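Local coordinates for four helix bundle protein (Bacteroides thetaiotaomicron VPI-5482, PDB 2RLD) that is of unknown function but binds calcium, folds as a four-helix bundle and belongs to the 23S rRNA intervening-sequence protein family, at residues Ala19-Asn24 with Glu98-Asp103; Tyr26-Asn31 with Glu90-Glu95; Thr47-Asn52 with Lys74-Thr79; Glu78-Leu83 with Asp103-Asn108. One frame throughout, in Å; residues are numbered along the deposited sequence. Where two conformers were deposited one is given.

Overall arrangement
The four contacts join the helices of one antiparallel bundle. Interactions 1 and 2 both tie helix 7-32 to the last part of the chain: interaction 1 along helix 94-116 through a partly exposed arginine bound to serine and aspartate, interaction 2 at the bundle end, where apolar groups meet the turn leading into that helix. Interaction 3 pairs helices 38-57 and 62-88 through tight apolar packing with a polar margin bridged by a water. Interaction 4, the most buried, sets a glutamate of helix 62-88 against helix 94-116. It shares Asp103 with interaction 1 and Glu78 and Thr79 with interaction 3, and side chains of these three contacts touch, whereas interaction 2 reaches only the edge of interaction 4.

Interaction 1 of 4, residues Ala19-Asn24 with Glu98-Asp103; sequences AVRIVN and ESINND
Arg21 and Ile100 mark the closest backbone approach of 19-24 and 98-103, two helical segments of the four-helix bundle that run roughly antiparallel, at 149° between their directions. Their segment axes come no closer than 11.0 Å, so long side chains have to span the gap. Arg21 on helix 7-32 does most of this: its chain leaves with CG beside the backbone N and bends at chi3 (71°), which carries the guanidinium across to helix 94-116. There it grips Ser99 end-on, NH1 and NH2 both donating to the single hydroxyl oxygen OG, each at 3.0 Å. NH1 also forms a salt bridge with Asp103, and a weak bond to the backbone O of Ser99 adds to its load. Ser99 OG and Asp103 OD2 lie close to the guanidinium plane, so these bonds fix the group's rotation. Asp103, however, is approached from above its carboxylate plane, the two planar groups being turned 69° against each other. Asp103 is a calcium-binding residue of this protein as well, although no ion sits on it in this chain. One face of the guanidinium is covered by Ile100, whose CG1 lies 3.7 Å from NH2, toward the rim. Deeper in the bundle Ile22 adds an apolar touch to Ile100, a residue that also packs on Leu83 of helix 62-88 and on Phe18. The salt bridge itself is a single short bond, 2.9 Å from Arg21 NH1 to Asp103 OD2 and fairly straight.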
loop_
_atom_site.group_PDB
_atom_site.type_symbol
_atom_site.label_atom_id
_atom_site.label_comp_id
_atom_site.label_asym_id
_atom_site.label_seq_id
_atom_site.Cartn_x
_atom_site.Cartn_y
_atom_site.Cartn_z
ATOM N N ALA C 19 -3.570 13.369 16.692
ATOM C CA ALA C 19 -3.846 12.022 16.217
ATOM C C ALA C 19 -5.293 11.646 16.566
ATOM O O ALA C 19 -6.028 11.080 15.748
ATOM C CB ALA C 19 -2.824 11.009 16.839
ATOM N N VAL C 20 -5.724 11.995 17.774
ATOM C CA VAL C 20 -7.074 11.651 18.209
ATOM C C VAL C 20 -8.127 12.423 17.342
ATOM O O VAL C 20 -9.139 11.863 16.894
ATOM C CB VAL C 20 -7.274 11.970 19.695
ATOM C CG1 VAL C 20 -8.769 11.881 20.058
ATOM C CG2 VAL C 20 -6.396 11.026 20.618
ATOM N N ARG C 21 -7.871 13.690 17.095
ATOM C CA ARG C 21 -8.742 14.469 16.238
ATOM C C ARG C 21 -8.780 13.857 14.829
ATOM O O ARG C 21 -9.843 13.799 14.202
ATOM C CB ARG C 21 -8.269 15.913 16.163
ATOM C CG ARG C 21 -8.358 16.657 17.502
ATOM C CD ARG C 21 -8.539 18.164 17.259
ATOM N NE ARG C 21 -9.859 18.495 16.726
ATOM C CZ ARG C 21 -10.184 19.689 16.225
ATOM N NH1 ARG C 21 -9.280 20.665 16.170
ATOM N NH2 ARG C 21 -11.400 19.899 15.747
ATOM N N ILE C 22 -7.628 13.398 14.334
ATOM C CA ILE C 22 -7.568 12.762 13.028
ATOM C C ILE C 22 -8.379 11.459 12.996
ATOM O O ILE C 22 -9.082 11.161 12.004
ATOM C CB ILE C 22 -6.103 12.584 12.580
ATOM C CG1 ILE C 22 -5.503 13.954 12.243
ATOM C CG2 ILE C 22 -6.014 11.577 11.388
ATOM C CD1 ILE C 22 -6.151 14.598 10.979
ATOM N N VAL C 23 -8.316 10.690 14.073
ATOM C CA VAL C 23 -9.171 9.501 14.174
ATOM C C VAL C 23 -10.645 9.877 14.093
ATOM O O VAL C 23 -11.441 9.230 13.387
ATOM C CB VAL C 23 -8.860 8.659 15.423
ATOM C CG1 VAL C 23 -9.884 7.568 15.654
ATOM C CG2 VAL C 23 -7.510 8.026 15.310
ATOM N N ASN C 24 -11.042 10.904 14.830
ATOM C CA ASN C 24 -12.439 11.361 14.755
ATOM C C ASN C 24 -12.854 11.843 13.368
ATOM O O ASN C 24 -13.984 11.566 12.904
ATOM C CB ASN C 24 -12.682 12.439 15.815
ATOM C CG ASN C 24 -12.734 11.876 17.226
ATOM O OD1 ASN C 24 -12.997 10.693 17.432
ATOM N ND2 ASN C 24 -12.503 12.743 18.213
ATOM N N GLU C 98 -10.852 24.866 9.562
ATOM C CA GLU C 98 -10.061 25.841 10.312
ATOM C C GLU C 98 -9.599 25.274 11.639
ATOM O O GLU C 98 -8.455 25.453 12.012
ATOM C CB GLU C 98 -10.824 27.148 10.507
ATOM C CG GLU C 98 -10.962 27.906 9.199
ATOM C CD GLU C 98 -11.354 29.361 9.363
ATOM O OE1 GLU C 98 -11.824 29.763 10.458
ATOM O OE2 GLU C 98 -11.192 30.104 8.368
ATOM N N SER C 99 -10.496 24.585 12.336
ATOM C CA SER C 99 -10.188 24.015 13.636
ATOM C C SER C 99 -9.034 23.020 13.568
ATOM O O SER C 99 -8.089 23.115 14.343
ATOM C CB SER C 99 -11.443 23.342 14.204
ATOM O OG SER C 99 -11.232 22.902 15.531
ATOM N N ILE C 100 -9.110 22.086 12.625
ATOM C CA ILE C 100 -8.149 20.990 12.534
ATOM C C ILE C 100 -6.869 21.523 11.907
ATOM O O ILE C 100 -5.769 21.205 12.354
ATOM C CB ILE C 100 -8.709 19.783 11.724
ATOM C CG1 ILE C 100 -9.965 19.245 12.386
ATOM C CG2 ILE C 100 -7.681 18.682 11.628
ATOM C CD1 ILE C 100 -10.745 18.261 11.529
ATOM N N ASN C 101 -7.005 22.371 10.893
ATOM C CA ASN C 101 -5.820 22.894 10.217
ATOM C C ASN C 101 -4.977 23.800 11.116
ATOM O O ASN C 101 -3.756 23.803 11.018
ATOM C CB ASN C 101 -6.202 23.632 8.933
ATOM C CG ASN C 101 -4.985 24.002 8.097
ATOM O OD1 ASN C 101 -4.309 23.131 7.557
ATOM N ND2 ASN C 101 -4.701 25.290 7.997
ATOM N N ASN C 102 -5.629 24.561 11.984
ATOM C CA ASN C 102 -4.933 25.398 12.943
ATOM C C ASN C 102 -4.121 24.546 13.910
ATOM O O ASN C 102 -3.006 24.909 14.250
ATOM C CB ASN C 102 -5.915 26.266 13.723
ATOM C CG ASN C 102 -6.427 27.442 12.913
ATOM O OD1 ASN C 102 -5.879 27.769 11.851
ATOM N ND2 ASN C 102 -7.492 28.076 13.400
ATOM N N ASP C 103 -4.667 23.408 14.332
ATOM C CA ASP C 103 -3.909 22.492 15.192
ATOM C C ASP C 103 -2.702 21.901 14.436
ATOM O O ASP C 103 -1.610 21.708 15.012
ATOM C CB ASP C 103 -4.826 21.380 15.715
ATOM C CG ASP C 103 -5.796 21.857 16.783
ATOM O OD1 ASP C 103 -5.681 23.015 17.210
ATOM O OD2 ASP C 103 -6.648 21.048 17.240
#

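Interaction 2 of 4, residues Tyr26-Asn31 with Glu90-Glu95; sequences YKFLVN and EYITRE
Phe28, with CG anti to the backbone N (chi1 173°), and Leu29, with CG anti to its carbonyl carbon (chi1 -69°), bring the ring of the first and the end of the second side chain from helix 7-32 to Tyr91 and Ile92. These partners belong to the turn between helices 62-88 and 94-116. A Schellman motif with Glu90 at its C-prime position closes the first of those helices, and Thr93 is the N-cap of the second; the contact therefore closes one end of the four-helix bundle. The Phe28 ring presents its edge to the backbone, CE2 standing 3.5 Å from Tyr91 O near the ring plane. The same carbonyl oxygen accepts a hydrogen bond from Gln33 NE2. Phe28 CE2 also approaches Ile92 CG2, at 4.3 Å and obliquely to the ring. Leu29 uses one branch for both partners: its CD2 lies 4.0 Å from Tyr91 CB, the two side chains crossing at about a right angle, and reaches Ile92 CG2 as well. Leu86 of helix 62-88 touches all three of Leu29, Tyr91 and Ile92. No hydrogen bond links the two segments. The connection thus rests on apolar packing at van der Waals distance and on an aromatic C-H edge directed at a carbonyl oxygen, whose polarity is met by the Gln33 amide.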
loop_
_atom_site.group_PDB
_atom_site.type_symbol
_atom_site.label_atom_id
_atom_site.label_comp_id
_atom_site.label_asym_id
_atom_site.label_seq_id
_atom_site.Cartn_x
_atom_site.Cartn_y
_atom_site.Cartn_z
ATOM N N TYR C 26 -11.540 10.813 10.567
ATOM C CA TYR C 26 -11.652 9.591 9.766
ATOM C C TYR C 26 -13.000 8.942 9.913
ATOM O O TYR C 26 -13.670 8.621 8.913
ATOM C CB TYR C 26 -10.545 8.618 10.134
ATOM C CG TYR C 26 -10.623 7.328 9.377
ATOM C CD1 TYR C 26 -10.167 7.247 8.080
ATOM C CD2 TYR C 26 -11.171 6.202 9.956
ATOM C CE1 TYR C 26 -10.254 6.090 7.371
ATOM C CE2 TYR C 26 -11.235 5.020 9.270
ATOM C CZ TYR C 26 -10.784 4.960 7.980
ATOM O OH TYR C 26 -10.851 3.785 7.264
ATOM N N LYS C 27 -13.444 8.785 11.154
ATOM C CA LYS C 27 -14.788 8.244 11.413
ATOM C C LYS C 27 -15.895 9.053 10.740
ATOM O O LYS C 27 -16.799 8.491 10.127
ATOM C CB LYS C 27 -15.039 8.176 12.920
ATOM C CG LYS C 27 -14.182 7.185 13.645
ATOM C CD LYS C 27 -14.319 7.363 15.148
ATOM C CE LYS C 27 -15.581 6.799 15.686
ATOM N NZ LYS C 27 -15.801 7.167 17.154
ATOM N N PHE C 28 -15.809 10.382 10.863
ATOM C CA PHE C 28 -16.746 11.292 10.220
ATOM C C PHE C 28 -16.788 11.066 8.725
ATOM O O PHE C 28 -17.871 10.877 8.163
ATOM C CB PHE C 28 -16.358 12.734 10.529
ATOM C CG PHE C 28 -17.158 13.753 9.772
ATOM C CD1 PHE C 28 -18.442 14.104 10.190
ATOM C CD2 PHE C 28 -16.630 14.374 8.672
ATOM C CE1 PHE C 28 -19.199 15.050 9.493
ATOM C CE2 PHE C 28 -17.395 15.340 7.967
ATOM C CZ PHE C 28 -18.675 15.672 8.406
ATOM N N LEU C 29 -15.611 11.040 8.092
ATOM C CA LEU C 29 -15.532 10.922 6.646
ATOM C C LEU C 29 -16.089 9.588 6.177
ATOM O O LEU C 29 -16.877 9.536 5.238
ATOM C CB LEU C 29 -14.100 11.108 6.152
ATOM C CG LEU C 29 -13.534 12.521 6.279
ATOM C CD1 LEU C 29 -12.035 12.476 6.006
ATOM C CD2 LEU C 29 -14.311 13.466 5.357
ATOM N N VAL C 30 -15.701 8.510 6.847
ATOM C CA VAL C 30 -16.147 7.191 6.418
ATOM C C VAL C 30 -17.629 6.966 6.726
ATOM O O VAL C 30 -18.386 6.560 5.849
ATOM C CB VAL C 30 -15.251 6.065 7.052
ATOM C CG1 VAL C 30 -15.838 4.725 6.739
ATOM C CG2 VAL C 30 -13.777 6.208 6.539
ATOM N N ASN C 31 -18.029 7.216 7.965
ATOM C CA ASN C 31 -19.371 6.839 8.438
ATOM C C ASN C 31 -20.461 7.797 7.984
ATOM O O ASN C 31 -21.563 7.355 7.590
ATOM C CB ASN C 31 -19.411 6.717 9.959
ATOM C CG ASN C 31 -18.537 5.597 10.473
ATOM O OD1 ASN C 31 -18.425 4.546 9.849
ATOM N ND2 ASN C 31 -17.902 5.825 11.607
ATOM N N GLU C 90 -15.726 20.010 -0.352
ATOM C CA GLU C 90 -16.934 20.083 0.466
ATOM C C GLU C 90 -17.203 18.833 1.316
ATOM O O GLU C 90 -18.338 18.608 1.765
ATOM C CB GLU C 90 -18.142 20.480 -0.383
ATOM C CG GLU C 90 -17.923 21.841 -1.118
ATOM C CD GLU C 90 -19.042 22.212 -2.079
ATOM O OE1 GLU C 90 -20.143 21.645 -1.981
ATOM O OE2 GLU C 90 -18.804 23.081 -2.926
ATOM N N TYR C 91 -16.151 18.059 1.566
ATOM C CA TYR C 91 -16.234 16.941 2.515
ATOM C C TYR C 91 -16.212 17.377 3.973
ATOM O O TYR C 91 -16.721 16.672 4.831
ATOM C CB TYR C 91 -15.163 15.883 2.231
ATOM C CG TYR C 91 -15.578 15.012 1.082
ATOM C CD1 TYR C 91 -16.430 13.923 1.287
ATOM C CD2 TYR C 91 -15.149 15.281 -0.205
ATOM C CE1 TYR C 91 -16.856 13.125 0.207
ATOM C CE2 TYR C 91 -15.579 14.506 -1.300
ATOM C CZ TYR C 91 -16.416 13.421 -1.077
ATOM O OH TYR C 91 -16.789 12.630 -2.152
ATOM N N ILE C 92 -15.626 18.533 4.253
ATOM C CA ILE C 92 -15.662 19.121 5.594
ATOM C C ILE C 92 -16.070 20.589 5.481
ATOM O O ILE C 92 -15.884 21.233 4.417
ATOM C CB ILE C 92 -14.304 19.023 6.322
ATOM C CG1 ILE C 92 -13.187 19.721 5.517
ATOM C CG2 ILE C 92 -13.978 17.534 6.676
ATOM C CD1 ILE C 92 -11.872 19.768 6.265
ATOM N N THR C 93 -16.659 21.118 6.565
ATOM C CA THR C 93 -17.088 22.509 6.610
ATOM C C THR C 93 -15.889 23.416 6.827
ATOM O O THR C 93 -14.824 22.950 7.221
ATOM C CB THR C 93 -18.090 22.747 7.781
ATOM O OG1 THR C 93 -17.427 22.515 9.034
ATOM C CG2 THR C 93 -19.280 21.804 7.683
ATOM N N ARG C 94 -16.066 24.718 6.615
ATOM C CA ARG C 94 -14.981 25.667 6.864
ATOM C C ARG C 94 -14.598 25.645 8.339
ATOM O O ARG C 94 -13.427 25.760 8.682
ATOM C CB ARG C 94 -15.384 27.081 6.413
ATOM C CG ARG C 94 -14.420 28.202 6.822
ATOM C CD ARG C 94 -13.018 28.065 6.250
ATOM N NE ARG C 94 -12.959 28.182 4.793
ATOM C CZ ARG C 94 -11.834 28.327 4.091
ATOM N NH1 ARG C 94 -10.652 28.389 4.697
ATOM N NH2 ARG C 94 -11.886 28.423 2.770
ATOM N N GLU C 95 -15.590 25.457 9.210
ATOM C CA GLU C 95 -15.359 25.358 10.663
ATOM C C GLU C 95 -14.500 24.169 11.015
ATOM O O GLU C 95 -13.566 24.272 11.833
ATOM C CB GLU C 95 -16.692 25.241 11.411
ATOM C CG GLU C 95 -16.564 25.231 12.917
ATOM C CD GLU C 95 -17.900 25.010 13.645
ATOM O OE1 GLU C 95 -18.959 24.867 12.984
ATOM O OE2 GLU C 95 -17.876 24.967 14.901
#

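Interaction 3 of 4, residues Thr47-Asn52 with Lys74-Thr79; sequences TSIGAN and KEANET. With EDO (1,2-ethanediol), chain S.
Ile49 and Glu75 lie at the closest backbone approach of helices 38-57 and 62-88, consecutive helices packed as an antiparallel hairpin. The segment axes come within 8.4 Å, close enough for side chains to rest on the opposing backbone. Ile49 CD1 reaches 3.5 Å from Ala76 CA, and its CG1 touches Glu75 CB. In the four-helix bundle this isoleucine is buried, also meeting Phe18 and Ile107 of the other two helices. Toward the outside, Glu75 folds back at chi2 (-68°), laying its carboxyl carbon CD 3.7 Å from Ser48 CB. A water joins the helices here, donating to Glu75 OE2 and accepting from Asn52 ND2, each at 2.8 Å. Asn52 ND2 is held by Ser48 O, which it meets from the face opposite to that used by the backbone N of Asn52. With an alanine in place of Glu75, the bridging water would probably lose its acceptor and Ser48 CB its cover. Ser48 OG bonds to Arg44 O and accepts from O1 of a 1,2-ethanediol, probably from the crystallisation liquor; O2 lies within bonding distance of Ser48 OG and, at 2.7 Å, Thr47 OG1. Thr79 OG1, near the tip of Ile49, donates to Glu75 O at 2.8 Å.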
loop_
_atom_site.group_PDB
_atom_site.type_symbol
_atom_site.label_atom_id
_atom_site.label_comp_id
_atom_site.label_asym_id
_atom_site.label_seq_id
_atom_site.Cartn_x
_atom_site.Cartn_y
_atom_site.Cartn_z
ATOM N N THR C 47 -1.868 10.710 11.832
ATOM C CA THR C 47 -1.433 9.953 13.012
ATOM C C THR C 47 0.059 9.655 12.998
ATOM O O THR C 47 0.673 9.434 14.063
ATOM C CB THR C 47 -2.245 8.613 13.172
ATOM O OG1 THR C 47 -2.014 7.796 12.024
ATOM C CG2 THR C 47 -3.743 8.910 13.377
ATOM N N SER C 48 0.678 9.731 11.817
ATOM C CA SER C 48 2.115 9.454 11.670
ATOM C C SER C 48 2.983 10.611 12.190
ATOM O O SER C 48 4.161 10.411 12.487
ATOM C CB SER C 48 2.474 9.142 10.220
ATOM O OG SER C 48 1.888 7.911 9.784
ATOM N N ILE C 49 2.421 11.817 12.257
ATOM C CA ILE C 49 3.139 12.961 12.855
ATOM C C ILE C 49 3.621 12.545 14.267
ATOM O O ILE C 49 4.825 12.527 14.550
ATOM C CB ILE C 49 2.243 14.223 12.940
ATOM C CG1 ILE C 49 1.684 14.611 11.561
ATOM C CG2 ILE C 49 2.995 15.436 13.549
ATOM C CD1 ILE C 49 0.612 15.708 11.632
ATOM N N GLY C 50 2.686 12.124 15.128
ATOM C CA GLY C 50 3.037 11.728 16.518
ATOM C C GLY C 50 3.959 10.525 16.585
ATOM O O GLY C 50 4.850 10.461 17.444
ATOM N N ALA C 51 3.746 9.563 15.690
ATOM C CA ALA C 51 4.556 8.361 15.674
ATOM C C ALA C 51 6.049 8.693 15.395
ATOM O O ALA C 51 6.950 8.129 16.005
ATOM C CB ALA C 51 4.015 7.359 14.650
ATOM N N ASN C 52 6.300 9.603 14.480
ATOM C CA ASN C 52 7.666 9.995 14.196
ATOM C C ASN C 52 8.275 10.826 15.294
ATOM O O ASN C 52 9.485 10.721 15.544
ATOM C CB ASN C 52 7.746 10.741 12.866
ATOM C CG ASN C 52 7.733 9.785 11.703
ATOM O OD1 ASN C 52 8.778 9.195 11.390
ATOM N ND2 ASN C 52 6.567 9.606 11.065
ATOM N N LYS C 74 7.050 16.420 7.493
ATOM C CA LYS C 74 6.576 15.964 6.195
ATOM C C LYS C 74 5.143 15.504 6.304
ATOM O O LYS C 74 4.276 15.822 5.461
ATOM C CB LYS C 74 7.418 14.795 5.717
ATOM C CG LYS C 74 7.012 14.231 4.357
ATOM C CD LYS C 74 7.997 13.161 3.887
ATOM C CE LYS C 74 7.857 11.828 4.675
ATOM N NZ LYS C 74 6.668 11.058 4.191
ATOM N N GLU C 75 4.911 14.718 7.339
ATOM C CA GLU C 75 3.578 14.144 7.586
ATOM C C GLU C 75 2.558 15.248 7.917
ATOM O O GLU C 75 1.411 15.216 7.457
ATOM C CB GLU C 75 3.662 13.086 8.688
ATOM C CG GLU C 75 4.506 11.847 8.347
ATOM C CD GLU C 75 3.915 10.939 7.266
ATOM O OE1 GLU C 75 2.890 11.273 6.636
ATOM O OE2 GLU C 75 4.489 9.843 7.072
ATOM N N ALA C 76 2.978 16.251 8.674
ATOM C CA ALA C 76 2.140 17.435 8.946
ATOM C C ALA C 76 1.768 18.154 7.645
ATOM O O ALA C 76 0.602 18.520 7.437
ATOM C CB ALA C 76 2.863 18.383 9.898
ATOM N N ASN C 77 2.744 18.315 6.759
ATOM C CA ASN C 77 2.481 18.965 5.494
ATOM C C ASN C 77 1.579 18.161 4.593
ATOM O O ASN C 77 0.667 18.730 3.974
ATOM C CB ASN C 77 3.768 19.328 4.791
ATOM C CG ASN C 77 4.287 20.644 5.256
ATOM O OD1 ASN C 77 3.806 21.688 4.806
ATOM N ND2 ASN C 77 5.238 20.623 6.182
ATOM N N GLU C 78 1.768 16.845 4.554
ATOM C CA GLU C 78 0.847 16.016 3.751
ATOM C C GLU C 78 -0.580 16.101 4.298
ATOM O O GLU C 78 -1.553 16.202 3.535
ATOM C CB GLU C 78 1.314 14.566 3.700
ATOM C CG GLU C 78 0.481 13.782 2.697
ATOM C CD GLU C 78 0.740 12.301 2.672
ATOM O OE1 GLU C 78 1.856 11.874 3.049
ATOM O OE2 GLU C 78 -0.191 11.571 2.260
ATOM N N THR C 79 -0.696 16.087 5.611
ATOM C CA THR C 79 -2.004 16.164 6.275
ATOM C C THR C 79 -2.689 17.477 5.869
ATOM O O THR C 79 -3.880 17.500 5.597
ATOM C CB THR C 79 -1.846 16.079 7.820
ATOM O OG1 THR C 79 -1.239 14.825 8.184
ATOM C CG2 THR C 79 -3.196 16.217 8.529
HETATM C C1 EDO S . 2.288 5.310 12.476
HETATM O O1 EDO S . 3.011 6.223 11.631
HETATM C C2 EDO S . 0.933 5.912 12.842
HETATM O O2 EDO S . 0.126 6.128 11.665
HETATM O O HOH W 1 6.105 8.150 8.669
#

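Interaction 4 of 4, residues Glu78-Leu83 with Asp103-Asn108; sequences ETEYWL and DSTEIN
Glu80 and Ser104 face each other where helices 62-88 and 94-116 pass antiparallel in the bundle, their segment axes 10.3 Å apart. The Glu80 chain bends at chi2 (144°) and drives its carboxylate across the gap. Ser104, its OG anti to the backbone N, donates that hydroxyl to Glu80 OE2 at 2.8 Å. The oxygen is met on its anti side, the hydroxyl standing 24° out of the carboxylate plane. Glu80 also lies against Ser104 with its aliphatic part, CG to CB 3.8 Å. From helix 94-116, Asn108 also comes in the opposite direction to Glu80, its amide plane turned 45° against the carboxylate. Thr105 closes a further side, its methyl CG2 3.9 Å from Glu80 OE2. Nearer the bundle interior, Thr79 CG2 lies 4.2 Å from Ser104 OG. Arg54 of the third subunit packs on Glu80, so the residue also faces a subunit interface. Replacing Glu80 by a leucine would probably strand the Ser104 hydroxyl without its carboxylate acceptor and leave the Asn108 amide facing a hydrocarbon. A buried carboxylate between two helices is costly unless compensated, and the Ser104 bond probably pays part of that cost.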
loop_
_atom_site.group_PDB
_atom_site.type_symbol
_atom_site.label_atom_id
_atom_site.label_comp_id
_atom_site.label_asym_id
_atom_site.label_seq_id
_atom_site.Cartn_x
_atom_site.Cartn_y
_atom_site.Cartn_z
ATOM N N GLU C 78 1.768 16.845 4.554
ATOM C CA GLU C 78 0.847 16.016 3.751
ATOM C C GLU C 78 -0.580 16.101 4.298
ATOM O O GLU C 78 -1.553 16.202 3.535
ATOM C CB GLU C 78 1.314 14.566 3.700
ATOM C CG GLU C 78 0.481 13.782 2.697
ATOM C CD GLU C 78 0.740 12.301 2.672
ATOM O OE1 GLU C 78 1.856 11.874 3.049
ATOM O OE2 GLU C 78 -0.191 11.571 2.260
ATOM N N THR C 79 -0.696 16.087 5.611
ATOM C CA THR C 79 -2.004 16.164 6.275
ATOM C C THR C 79 -2.689 17.477 5.869
ATOM O O THR C 79 -3.880 17.500 5.597
ATOM C CB THR C 79 -1.846 16.079 7.820
ATOM O OG1 THR C 79 -1.239 14.825 8.184
ATOM C CG2 THR C 79 -3.196 16.217 8.529
ATOM N N GLU C 80 -1.924 18.560 5.853
ATOM C CA GLU C 80 -2.441 19.888 5.450
ATOM C C GLU C 80 -2.937 19.877 3.999
ATOM O O GLU C 80 -3.938 20.499 3.667
ATOM C CB GLU C 80 -1.376 20.949 5.754
ATOM C CG GLU C 80 -1.322 21.190 7.284
ATOM C CD GLU C 80 0.059 21.457 7.860
ATOM O OE1 GLU C 80 0.989 21.770 7.086
ATOM O OE2 GLU C 80 0.203 21.328 9.104
ATOM N N TYR C 81 -2.241 19.144 3.143
ATOM C CA TYR C 81 -2.681 18.940 1.760
ATOM C C TYR C 81 -4.042 18.270 1.745
ATOM O O TYR C 81 -4.980 18.748 1.098
ATOM C CB TYR C 81 -1.665 18.061 1.006
ATOM C CG TYR C 81 -2.139 17.557 -0.370
ATOM C CD1 TYR C 81 -2.077 18.353 -1.494
ATOM C CD2 TYR C 81 -2.620 16.273 -0.509
ATOM C CE1 TYR C 81 -2.511 17.872 -2.747
ATOM C CE2 TYR C 81 -3.080 15.782 -1.740
ATOM C CZ TYR C 81 -3.030 16.592 -2.845
ATOM O OH TYR C 81 -3.435 16.071 -4.057
ATOM N N TRP C 82 -4.162 17.159 2.466
ATOM C CA TRP C 82 -5.450 16.433 2.460
ATOM C C TRP C 82 -6.561 17.303 3.045
ATOM O O TRP C 82 -7.678 17.315 2.514
ATOM C CB TRP C 82 -5.374 15.065 3.189
ATOM C CG TRP C 82 -4.484 14.075 2.478
ATOM C CD1 TRP C 82 -3.273 13.580 2.908
ATOM C CD2 TRP C 82 -4.720 13.501 1.191
ATOM N NE1 TRP C 82 -2.757 12.718 1.951
ATOM C CE2 TRP C 82 -3.618 12.667 0.889
ATOM C CE3 TRP C 82 -5.765 13.622 0.251
ATOM C CZ2 TRP C 82 -3.529 11.957 -0.297
ATOM C CZ3 TRP C 82 -5.685 12.888 -0.912
ATOM C CH2 TRP C 82 -4.563 12.075 -1.184
ATOM N N LEU C 83 -6.255 18.081 4.083
ATOM C CA LEU C 83 -7.287 18.946 4.668
ATOM C C LEU C 83 -7.767 19.982 3.644
ATOM O O LEU C 83 -8.951 20.302 3.535
ATOM C CB LEU C 83 -6.753 19.640 5.912
ATOM C CG LEU C 83 -6.582 18.762 7.151
ATOM C CD1 LEU C 83 -5.837 19.533 8.250
ATOM C CD2 LEU C 83 -7.955 18.208 7.672
ATOM N N ASP C 103 -4.667 23.408 14.332
ATOM C CA ASP C 103 -3.909 22.492 15.192
ATOM C C ASP C 103 -2.702 21.901 14.436
ATOM O O ASP C 103 -1.610 21.708 15.012
ATOM C CB ASP C 103 -4.826 21.380 15.715
ATOM C CG ASP C 103 -5.796 21.857 16.783
ATOM O OD1 ASP C 103 -5.681 23.015 17.210
ATOM O OD2 ASP C 103 -6.648 21.048 17.240
ATOM N N SER C 104 -2.912 21.578 13.162
ATOM C CA SER C 104 -1.843 21.033 12.310
ATOM C C SER C 104 -0.716 22.028 12.164
ATOM O O SER C 104 0.461 21.706 12.369
ATOM C CB SER C 104 -2.386 20.624 10.937
ATOM O OG SER C 104 -1.590 19.581 10.373
ATOM N N THR C 105 -1.073 23.269 11.866
ATOM C CA THR C 105 -0.062 24.257 11.550
ATOM C C THR C 105 0.691 24.696 12.819
ATOM O O THR C 105 1.875 25.071 12.764
ATOM C CB THR C 105 -0.671 25.438 10.766
ATOM O OG1 THR C 105 -1.751 25.995 11.505
ATOM C CG2 THR C 105 -1.206 24.963 9.421
ATOM N N GLU C 106 0.023 24.623 13.968
ATOM C CA GLU C 106 0.703 24.817 15.254
ATOM C C GLU C 106 1.835 23.808 15.412
ATOM O O GLU C 106 2.891 24.144 15.915
ATOM C CB GLU C 106 -0.294 24.691 16.411
ATOM C CG GLU C 106 0.315 24.770 17.792
ATOM C CD GLU C 106 -0.724 24.634 18.906
ATOM O OE1 GLU C 106 -1.744 23.921 18.714
ATOM O OE2 GLU C 106 -0.524 25.254 19.975
ATOM N N ILE C 107 1.601 22.555 15.005
ATOM C CA ILE C 107 2.626 21.514 15.078
ATOM C C ILE C 107 3.771 21.791 14.103
ATOM O O ILE C 107 4.950 21.621 14.464
ATOM C CB ILE C 107 2.004 20.085 14.874
ATOM C CG1 ILE C 107 1.147 19.712 16.086
ATOM C CG2 ILE C 107 3.074 19.020 14.591
ATOM C CD1 ILE C 107 0.277 18.501 15.864
ATOM N N ASN C 108 3.441 22.233 12.887
ATOM C CA ASN C 108 4.466 22.674 11.935
ATOM C C ASN C 108 5.456 23.656 12.566
ATOM O O ASN C 108 6.676 23.521 12.443
ATOM C CB ASN C 108 3.834 23.390 10.749
ATOM C CG ASN C 108 3.200 22.456 9.759
ATOM O OD1 ASN C 108 2.619 21.450 10.128
ATOM N ND2 ASN C 108 3.304 22.800 8.472
#